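Local coordinates for protein sulfotransferase (Mycobacterium tuberculosis, PDB 2ZQ5) that probably transfers a sulfuryl group from the donor PAPS to an acceptor molecule, at residues A113-Q118 with R344-T349; A106-L111 with R227-N232. One frame throughout, in Å; residues are numbered along the deposited sequence.

Contact 1. Residues A113-Q118 with R344-T349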
ATOM      1  N   ALA A 113      -9.607 -12.887  -6.461  1.00 15.81           N
ATOM      2  CA  ALA A 113     -10.273 -14.159  -6.191  1.00 16.31           C
ATOM      3  C   ALA A 113     -10.205 -15.115  -7.378  1.00 16.21           C
ATOM      4  O   ALA A 113     -10.369 -16.326  -7.216  1.00 18.33           O
ATOM      5  CB  ALA A 113     -11.725 -13.912  -5.808  1.00 15.87           C
ATOM      6  N   ASP A 114      -9.976 -14.574  -8.569  1.00 14.10           N
ATOM      7  CA  ASP A 114      -9.881 -15.395  -9.772  1.00 14.60           C
ATOM      8  C   ASP A 114      -8.750 -16.402  -9.562  1.00 15.08           C
ATOM      9  O   ASP A 114      -7.620 -16.015  -9.280  1.00 13.09           O
ATOM     10  CB  ASP A 114      -9.562 -14.511 -10.979  1.00 14.69           C
ATOM     11  CG  ASP A 114      -9.638 -15.261 -12.294  1.00 14.32           C
ATOM     12  OD1 ASP A 114      -9.256 -16.448 -12.334  1.00 16.07           O
ATOM     13  OD2 ASP A 114     -10.068 -14.654 -13.297  1.00 14.70           O
ATOM     14  N   PRO A 115      -9.043 -17.709  -9.687  1.00 14.89           N
ATOM     15  CA  PRO A 115      -8.025 -18.751  -9.505  1.00 15.85           C
ATOM     16  C   PRO A 115      -6.838 -18.623 -10.463  1.00 14.12           C
ATOM     17  O   PRO A 115      -5.760 -19.168 -10.206  1.00 14.69           O
ATOM     18  CB  PRO A 115      -8.810 -20.039  -9.736  1.00 16.80           C
ATOM     19  CG  PRO A 115     -10.179 -19.684  -9.245  1.00 17.64           C
ATOM     20  CD  PRO A 115     -10.381 -18.307  -9.833  1.00 15.91           C
ATOM     21  N   ALA A 116      -7.050 -17.912 -11.568  1.00 12.25           N
ATOM     22  CA  ALA A 116      -6.016 -17.702 -12.573  1.00 11.93           C
ATOM     23  C   ALA A 116      -5.214 -16.439 -12.268  1.00 10.62           C
ATOM     24  O   ALA A 116      -4.328 -16.051 -13.029  1.00 12.70           O
ATOM     25  CB  ALA A 116      -6.649 -17.598 -13.956  1.00 13.48           C
ATOM     26  N   HIS A 117      -5.544 -15.798 -11.151  1.00 10.67           N
ATOM     27  CA  HIS A 117      -4.857 -14.584 -10.715  1.00  9.88           C
ATOM     28  C   HIS A 117      -4.153 -14.860  -9.394  1.00 10.40           C
ATOM     29  O   HIS A 117      -4.390 -15.883  -8.752  1.00 11.99           O
ATOM     30  CB  HIS A 117      -5.855 -13.438 -10.511  1.00 11.19           C
ATOM     31  CG  HIS A 117      -6.455 -12.913 -11.779  1.00 10.43           C
ATOM     32  ND1 HIS A 117      -7.398 -11.909 -11.791  1.00 11.19           N
ATOM     33  CD2 HIS A 117      -6.238 -13.241 -13.074  1.00 10.61           C
ATOM     34  CE1 HIS A 117      -7.736 -11.640 -13.040  1.00 10.78           C
ATOM     35  NE2 HIS A 117      -7.046 -12.434 -13.838  1.00 11.58           N
ATOM     36  N   GLN A 118      -3.278 -13.945  -8.995  1.00  9.27           N
ATOM     37  CA  GLN A 118      -2.562 -14.075  -7.737  1.00  8.65           C
ATOM     38  C   GLN A 118      -2.432 -12.694  -7.109  1.00  8.57           C
ATOM     39  O   GLN A 118      -2.271 -11.696  -7.816  1.00  9.56           O
ATOM     40  CB  GLN A 118      -1.174 -14.695  -7.957  1.00  7.65           C
ATOM     41  CG  GLN A 118      -0.222 -13.861  -8.806  1.00  7.27           C
ATOM     42  CD  GLN A 118       1.147 -14.503  -8.949  1.00  7.22           C
ATOM     43  OE1 GLN A 118       1.807 -14.812  -7.957  1.00  8.31           O
ATOM     44  NE2 GLN A 118       1.583 -14.699 -10.188  1.00  8.90           N
ATOM     45  N   ARG A 344     -15.905 -16.653 -11.264  1.00 22.90           N
ATOM     46  CA  ARG A 344     -17.169 -16.075 -10.826  1.00 25.47           C
ATOM     47  C   ARG A 344     -17.610 -16.676  -9.497  1.00 25.91           C
ATOM     48  O   ARG A 344     -18.059 -15.959  -8.604  1.00 25.07           O
ATOM     49  CB  ARG A 344     -18.259 -16.304 -11.878  1.00 27.08           C
ATOM     50  CG  ARG A 344     -18.014 -15.595 -13.199  1.00 30.31           C
ATOM     51  CD  ARG A 344     -19.194 -15.769 -14.144  1.00 33.61           C
ATOM     52  NE  ARG A 344     -20.405 -15.126 -13.640  1.00 36.25           N
ATOM     53  CZ  ARG A 344     -20.565 -13.811 -13.524  1.00 37.63           C
ATOM     54  NH1 ARG A 344     -19.590 -12.985 -13.876  1.00 39.47           N
ATOM     55  NH2 ARG A 344     -21.704 -13.319 -13.052  1.00 38.23           N
ATOM     56  N   GLN A 345     -17.481 -17.992  -9.368  1.00 27.50           N
ATOM     57  CA  GLN A 345     -17.873 -18.665  -8.134  1.00 28.71           C
ATOM     58  C   GLN A 345     -17.037 -18.163  -6.962  1.00 28.02           C
ATOM     59  O   GLN A 345     -17.576 -17.822  -5.908  1.00 29.29           O
ATOM     60  CB  GLN A 345     -17.709 -20.183  -8.270  1.00 30.87           C
ATOM     61  CG  GLN A 345     -18.109 -20.953  -7.017  1.00 34.29           C
ATOM     62  CD  GLN A 345     -18.021 -22.457  -7.189  1.00 36.56           C
ATOM     63  OE1 GLN A 345     -18.712 -23.041  -8.025  1.00 38.75           O
ATOM     64  NE2 GLN A 345     -17.162 -23.092  -6.399  1.00 37.56           N
ATOM     65  N   ALA A 346     -15.721 -18.115  -7.150  1.00 26.92           N
ATOM     66  CA  ALA A 346     -14.818 -17.650  -6.105  1.00 25.86           C
ATOM     67  C   ALA A 346     -15.151 -16.216  -5.709  1.00 24.63           C
ATOM     68  O   ALA A 346     -15.033 -15.837  -4.545  1.00 24.77           O
ATOM     69  CB  ALA A 346     -13.372 -17.740  -6.587  1.00 25.89           C
ATOM     70  N   MET A 347     -15.577 -15.422  -6.688  1.00 24.63           N
ATOM     71  CA  MET A 347     -15.927 -14.030  -6.447  1.00 24.55           C
ATOM     72  C   MET A 347     -17.246 -13.865  -5.697  1.00 25.94           C
ATOM     73  O   MET A 347     -17.400 -12.936  -4.907  1.00 25.30           O
ATOM     74  CB  MET A 347     -15.993 -13.270  -7.772  1.00 23.25           C
ATOM     75  CG  MET A 347     -14.639 -13.068  -8.425  1.00 22.13           C
ATOM     76  SD  MET A 347     -14.759 -12.216 -10.000  1.00 21.00           S
ATOM     77  CE  MET A 347     -13.097 -12.452 -10.639  1.00 19.48           C
ATOM     78  N   THR A 348     -18.197 -14.761  -5.948  1.00 27.44           N
ATOM     79  CA  THR A 348     -19.489 -14.687  -5.274  1.00 29.03           C
ATOM     80  C   THR A 348     -19.321 -15.007  -3.793  1.00 28.94           C
ATOM     81  O   THR A 348     -20.165 -14.648  -2.971  1.00 30.12           O
ATOM     82  CB  THR A 348     -20.509 -15.677  -5.881  1.00 29.29           C
ATOM     83  OG1 THR A 348     -20.048 -17.021  -5.697  1.00 30.82           O
ATOM     84  CG2 THR A 348     -20.696 -15.405  -7.366  1.00 29.60           C
ATOM     85  N   THR A 349     -18.222 -15.678  -3.464  1.00 29.68           N
ATOM     86  CA  THR A 349     -17.921 -16.058  -2.089  1.00 29.68           C
ATOM     87  C   THR A 349     -17.330 -14.877  -1.324  1.00 29.91           C
ATOM     88  O   THR A 349     -17.161 -14.934  -0.105  1.00 28.35           O
ATOM     89  CB  THR A 349     -16.916 -17.228  -2.046  1.00 31.38           C
ATOM     90  OG1 THR A 349     -17.401 -18.305  -2.856  1.00 33.16           O
ATOM     91  CG2 THR A 349     -16.733 -17.727  -0.619  1.00 31.43           C
TER

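Contact 2. Residues A106-L111 with R227-N232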
ATOM      1  N   ALA A 106     -12.664  -3.848  -1.879  1.00 12.10           N
ATOM      2  CA  ALA A 106     -13.649  -4.775  -2.422  1.00 12.69           C
ATOM      3  C   ALA A 106     -13.223  -5.256  -3.807  1.00 13.29           C
ATOM      4  O   ALA A 106     -13.324  -6.441  -4.122  1.00 14.53           O
ATOM      5  CB  ALA A 106     -15.016  -4.103  -2.494  1.00 14.07           C
ATOM      6  N   LEU A 107     -12.737  -4.332  -4.631  1.00 12.90           N
ATOM      7  CA  LEU A 107     -12.301  -4.662  -5.984  1.00 12.71           C
ATOM      8  C   LEU A 107     -11.063  -5.552  -5.949  1.00 11.58           C
ATOM      9  O   LEU A 107     -10.936  -6.497  -6.726  1.00 13.09           O
ATOM     10  CB  LEU A 107     -11.984  -3.385  -6.763  1.00 15.87           C
ATOM     11  CG  LEU A 107     -12.673  -3.214  -8.115  1.00 22.30           C
ATOM     12  CD1 LEU A 107     -12.470  -4.456  -8.967  1.00 22.65           C
ATOM     13  CD2 LEU A 107     -14.152  -2.970  -7.895  1.00 23.59           C
ATOM     14  N   HIS A 108     -10.155  -5.232  -5.035  1.00 10.76           N
ATOM     15  CA  HIS A 108      -8.915  -5.980  -4.860  1.00 11.09           C
ATOM     16  C   HIS A 108      -9.224  -7.447  -4.553  1.00 12.08           C
ATOM     17  O   HIS A 108      -8.661  -8.357  -5.169  1.00 11.93           O
ATOM     18  CB  HIS A 108      -8.117  -5.356  -3.712  1.00 10.24           C
ATOM     19  CG  HIS A 108      -6.735  -5.913  -3.547  1.00  9.36           C
ATOM     20  ND1 HIS A 108      -5.988  -5.700  -2.409  1.00 10.91           N
ATOM     21  CD2 HIS A 108      -5.955  -6.645  -4.377  1.00 10.24           C
ATOM     22  CE1 HIS A 108      -4.808  -6.275  -2.545  1.00 10.25           C
ATOM     23  NE2 HIS A 108      -4.761  -6.855  -3.730  1.00 10.12           N
ATOM     24  N   ARG A 109     -10.125  -7.669  -3.601  1.00 12.95           N
ATOM     25  CA  ARG A 109     -10.510  -9.019  -3.204  1.00 15.28           C
ATOM     26  C   ARG A 109     -11.227  -9.760  -4.327  1.00 14.33           C
ATOM     27  O   ARG A 109     -11.033 -10.962  -4.511  1.00 15.06           O
ATOM     28  CB  ARG A 109     -11.415  -8.966  -1.974  1.00 18.52           C
ATOM     29  CG  ARG A 109     -10.752  -8.402  -0.729  1.00 22.68           C
ATOM     30  CD  ARG A 109     -11.758  -8.286   0.403  1.00 27.18           C
ATOM     31  NE  ARG A 109     -11.190  -7.659   1.592  1.00 31.23           N
ATOM     32  CZ  ARG A 109     -11.902  -7.308   2.658  1.00 32.90           C
ATOM     33  NH1 ARG A 109     -13.211  -7.524   2.681  1.00 34.56           N
ATOM     34  NH2 ARG A 109     -11.309  -6.739   3.699  1.00 34.53           N
ATOM     35  N   LEU A 110     -12.060  -9.044  -5.073  1.00 13.48           N
ATOM     36  CA  LEU A 110     -12.792  -9.656  -6.174  1.00 14.74           C
ATOM     37  C   LEU A 110     -11.848 -10.091  -7.291  1.00 14.63           C
ATOM     38  O   LEU A 110     -11.811 -11.264  -7.661  1.00 14.78           O
ATOM     39  CB  LEU A 110     -13.838  -8.680  -6.722  1.00 15.24           C
ATOM     40  CG  LEU A 110     -15.092  -8.483  -5.866  1.00 17.46           C
ATOM     41  CD1 LEU A 110     -15.873  -7.278  -6.355  1.00 17.67           C
ATOM     42  CD2 LEU A 110     -15.949  -9.743  -5.927  1.00 18.89           C
ATOM     43  N   LEU A 111     -11.074  -9.148  -7.819  1.00 14.38           N
ATOM     44  CA  LEU A 111     -10.144  -9.463  -8.896  1.00 12.89           C
ATOM     45  C   LEU A 111      -9.096 -10.481  -8.451  1.00 13.65           C
ATOM     46  O   LEU A 111      -8.642 -11.303  -9.246  1.00 13.17           O
ATOM     47  CB  LEU A 111      -9.461  -8.181  -9.390  1.00 12.04           C
ATOM     48  CG  LEU A 111     -10.414  -7.105  -9.925  1.00 11.76           C
ATOM     49  CD1 LEU A 111      -9.627  -5.857 -10.295  1.00 13.04           C
ATOM     50  CD2 LEU A 111     -11.170  -7.635 -11.134  1.00 14.62           C
ATOM     51  N   ARG A 227      -1.864 -14.173 -13.388  1.00  9.25           N
ATOM     52  CA  ARG A 227      -1.798 -12.724 -13.528  1.00  9.18           C
ATOM     53  C   ARG A 227      -1.789 -12.068 -12.160  1.00  9.04           C
ATOM     54  O   ARG A 227      -2.602 -12.400 -11.301  1.00  9.57           O
ATOM     55  CB  ARG A 227      -3.010 -12.209 -14.307  1.00 10.16           C
ATOM     56  CG  ARG A 227      -3.002 -10.705 -14.569  1.00  8.46           C
ATOM     57  CD  ARG A 227      -4.396 -10.217 -14.942  1.00 10.50           C
ATOM     58  NE  ARG A 227      -5.037 -11.131 -15.882  1.00 10.61           N
ATOM     59  CZ  ARG A 227      -4.715 -11.238 -17.167  1.00 11.52           C
ATOM     60  NH1 ARG A 227      -3.762 -10.473 -17.685  1.00 12.13           N
ATOM     61  NH2 ARG A 227      -5.319 -12.142 -17.927  1.00 14.02           N
ATOM     62  N   TRP A 228      -0.868 -11.133 -11.957  1.00  7.11           N
ATOM     63  CA  TRP A 228      -0.798 -10.423 -10.693  1.00  7.27           C
ATOM     64  C   TRP A 228      -1.894  -9.368 -10.595  1.00  7.20           C
ATOM     65  O   TRP A 228      -2.260  -8.731 -11.591  1.00  7.50           O
ATOM     66  CB  TRP A 228       0.561  -9.733 -10.534  1.00  6.22           C
ATOM     67  CG  TRP A 228       1.594 -10.565  -9.853  1.00  5.60           C
ATOM     68  CD1 TRP A 228       2.573 -11.312 -10.443  1.00  5.75           C
ATOM     69  CD2 TRP A 228       1.760 -10.727  -8.441  1.00  5.03           C
ATOM     70  NE1 TRP A 228       3.344 -11.926  -9.481  1.00  5.93           N
ATOM     71  CE2 TRP A 228       2.863 -11.583  -8.243  1.00  5.97           C
ATOM     72  CE3 TRP A 228       1.080 -10.227  -7.321  1.00  6.12           C
ATOM     73  CZ2 TRP A 228       3.305 -11.953  -6.969  1.00  6.62           C
ATOM     74  CZ3 TRP A 228       1.518 -10.595  -6.053  1.00  6.99           C
ATOM     75  CH2 TRP A 228       2.622 -11.449  -5.889  1.00  6.00           C
ATOM     76  N   VAL A 229      -2.417  -9.204  -9.386  1.00  7.50           N
ATOM     77  CA  VAL A 229      -3.434  -8.207  -9.090  1.00  6.89           C
ATOM     78  C   VAL A 229      -2.885  -7.442  -7.891  1.00  7.42           C
ATOM     79  O   VAL A 229      -2.588  -8.034  -6.850  1.00  8.74           O
ATOM     80  CB  VAL A 229      -4.782  -8.847  -8.706  1.00  8.22           C
ATOM     81  CG1 VAL A 229      -5.786  -7.754  -8.357  1.00  9.19           C
ATOM     82  CG2 VAL A 229      -5.305  -9.700  -9.856  1.00  9.88           C
ATOM     83  N   LEU A 230      -2.741  -6.130  -8.051  1.00  5.81           N
ATOM     84  CA  LEU A 230      -2.205  -5.268  -7.003  1.00  5.85           C
ATOM     85  C   LEU A 230      -3.176  -4.154  -6.653  1.00  5.82           C
ATOM     86  O   LEU A 230      -4.053  -3.816  -7.444  1.00  6.97           O
ATOM     87  CB  LEU A 230      -0.899  -4.608  -7.470  1.00  6.82           C
ATOM     88  CG  LEU A 230       0.310  -5.419  -7.950  1.00  6.73           C
ATOM     89  CD1 LEU A 230       0.641  -6.484  -6.913  1.00  8.08           C
ATOM     90  CD2 LEU A 230       0.030  -6.065  -9.308  1.00  8.41           C
ATOM     91  N   LYS A 231      -3.019  -3.592  -5.459  1.00  6.14           N
ATOM     92  CA  LYS A 231      -3.844  -2.463  -5.044  1.00  5.19           C
ATOM     93  C   LYS A 231      -3.048  -1.599  -4.075  1.00  5.38           C
ATOM     94  O   LYS A 231      -2.437  -2.111  -3.136  1.00  5.99           O
ATOM     95  CB  LYS A 231      -5.146  -2.926  -4.384  1.00  6.21           C
ATOM     96  CG  LYS A 231      -6.147  -1.787  -4.153  1.00  7.53           C
ATOM     97  CD  LYS A 231      -6.060  -1.180  -2.756  1.00  8.77           C
ATOM     98  CE  LYS A 231      -6.786  -2.052  -1.741  1.00 10.10           C
ATOM     99  NZ  LYS A 231      -7.052  -1.328  -0.462  1.00 11.73           N
ATOM    100  N   ASN A 232      -3.050  -0.290  -4.306  1.00  4.91           N
ATOM    101  CA  ASN A 232      -2.322   0.620  -3.431  1.00  5.15           C
ATOM    102  C   ASN A 232      -2.542   2.074  -3.818  1.00  5.64           C
ATOM    103  O   ASN A 232      -2.670   2.397  -4.997  1.00  6.66           O
ATOM    104  CB  ASN A 232      -0.822   0.324  -3.500  1.00  5.43           C
ATOM    105  CG  ASN A 232      -0.067   0.876  -2.312  1.00  6.04           C
ATOM    106  OD1 ASN A 232      -0.427   0.616  -1.162  1.00  6.35           O
ATOM    107  ND2 ASN A 232       0.997   1.630  -2.579  1.00  7.20           N
TER
HETATM  108  O   HOH W   1      -2.130  -7.789  -4.294  1.00  7.66           O

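Contact 1. Residues A113-Q118 with R344-T349
Ala113 and Asp114 meet Ala346 and Met347 in a small, partly buried apolar contact, where the loop leading into edge strand 117-119 of the central sheet rests against the last turns of helix 341-348. About 189 Å² is buried, counting both sides. Ala113 is the hub: its methyl faces the helix, with CB 4.0 Å from Met347 CG and 4.2 Å from Ala346 CB, so it sits where two consecutive helix residues present their side chains. Its carbonyl lies against the same wall, Ala113 O being 3.4 Å from Ala346 CB. Pro115 adds CD more loosely, 4.5 Å from Ala346 CB, and its ring also touches Glu342 and Ala343 one turn back along the helix.

Met347 reaches further along the loop, to Asp114. CG stands opposite the carbonyl carbon (chi1 -70°) and the chain runs out extended beyond it, which carries the terminal CE to 4.1 Å from Asp114 CB. Leu325, Val328 and Tyr332 of helix 324-334 also touch this side chain, so the methionine lies where the loop, its own helix and helix 324-334 meet.

In the doubly wound, parallel-stranded architecture of the P-loop type, this is the link that brings the chain back into the sheet after helix 104-111. Here it is made by a type I beta turn from Asp114 to His117, reinforced by an Asx turn. Asp114 OD1 accepts from Ala116 N at 2.8 Å, on the anti side of the carboxylate and 31° out of its plane, while OD2 bonds to Tyr332 OH. Besides touching Met347 CE, the CB of Asp114 lies over one face of the His117 ring, toward the rim.

Contact 2. Residues A106-L111 with R227-N232
His108 lays one face of its imidazole over the CB of Lys231, a CH-pi contact in which that carbon stands 3.5 Å from the ring centroid and 15° off the ring normal. The overlap is shifted toward the rim, nearest His108 CG and ND1. With CG trans to the main-chain nitrogen (chi1 -172°), the ring leaves the helix in the direction of the strand, and the two side chains cross at about a right angle. Bends at chi2 and chi3 of Lys231 then fold the aliphatic chain back past the ring, bringing CE to 3.8 Å from His108 ND1. The far edge of the imidazole is tied to the strand by a water lying in the ring plane: it is 2.8 Å from His108 NE2 and donates to Val229 O at 2.6 Å.

Helix 104-111 runs nearly antiparallel to strand 227-231, at 169° with the short axes 8.5 Å apart, the usual layering of an alpha/beta sheet. It follows strand 94-97 and the glycine- and threonine-rich loop which, as in other sulfotransferases, probably cradles the 5'-phosphosulfate group of the donor. Lys231 NZ ends at the start of this helix, hydrogen-bonded to Thr104 OG1 and Thr105 OG1 and in a salt bridge with Glu173.

One turn further along, Leu111 sits on Val229: CB of the leucine is 3.8 Å from CG1 of the valine, while Val229 CG2 lies 3.8 Å from Leu111 O. Val229 CG1 also reaches His108 CD2 at 4.1 Å, filling the angle between the two helix side chains.

Contact 2 packs helix 104-111 on the sheet, and contact 1 packs the loop that follows it against helix 341-348; their centres are about 11 Å apart. The two are stitched together where the chain leaves the helix and re-enters the sheet: His117 ND1 lies 2.9 Å from Leu111 O, a probable hydrogen bond, and Gln118 N is 2.9 Å from Arg227 O, joining neighbouring parallel strands 117-119 and 227-231. Helix 324-334 touches both contacts, through Tyr332 on Leu111 and on Met347. Contact 2 lies next to the probable donor-phosphate loop, whereas contact 1 is at the outer edge of the sheet.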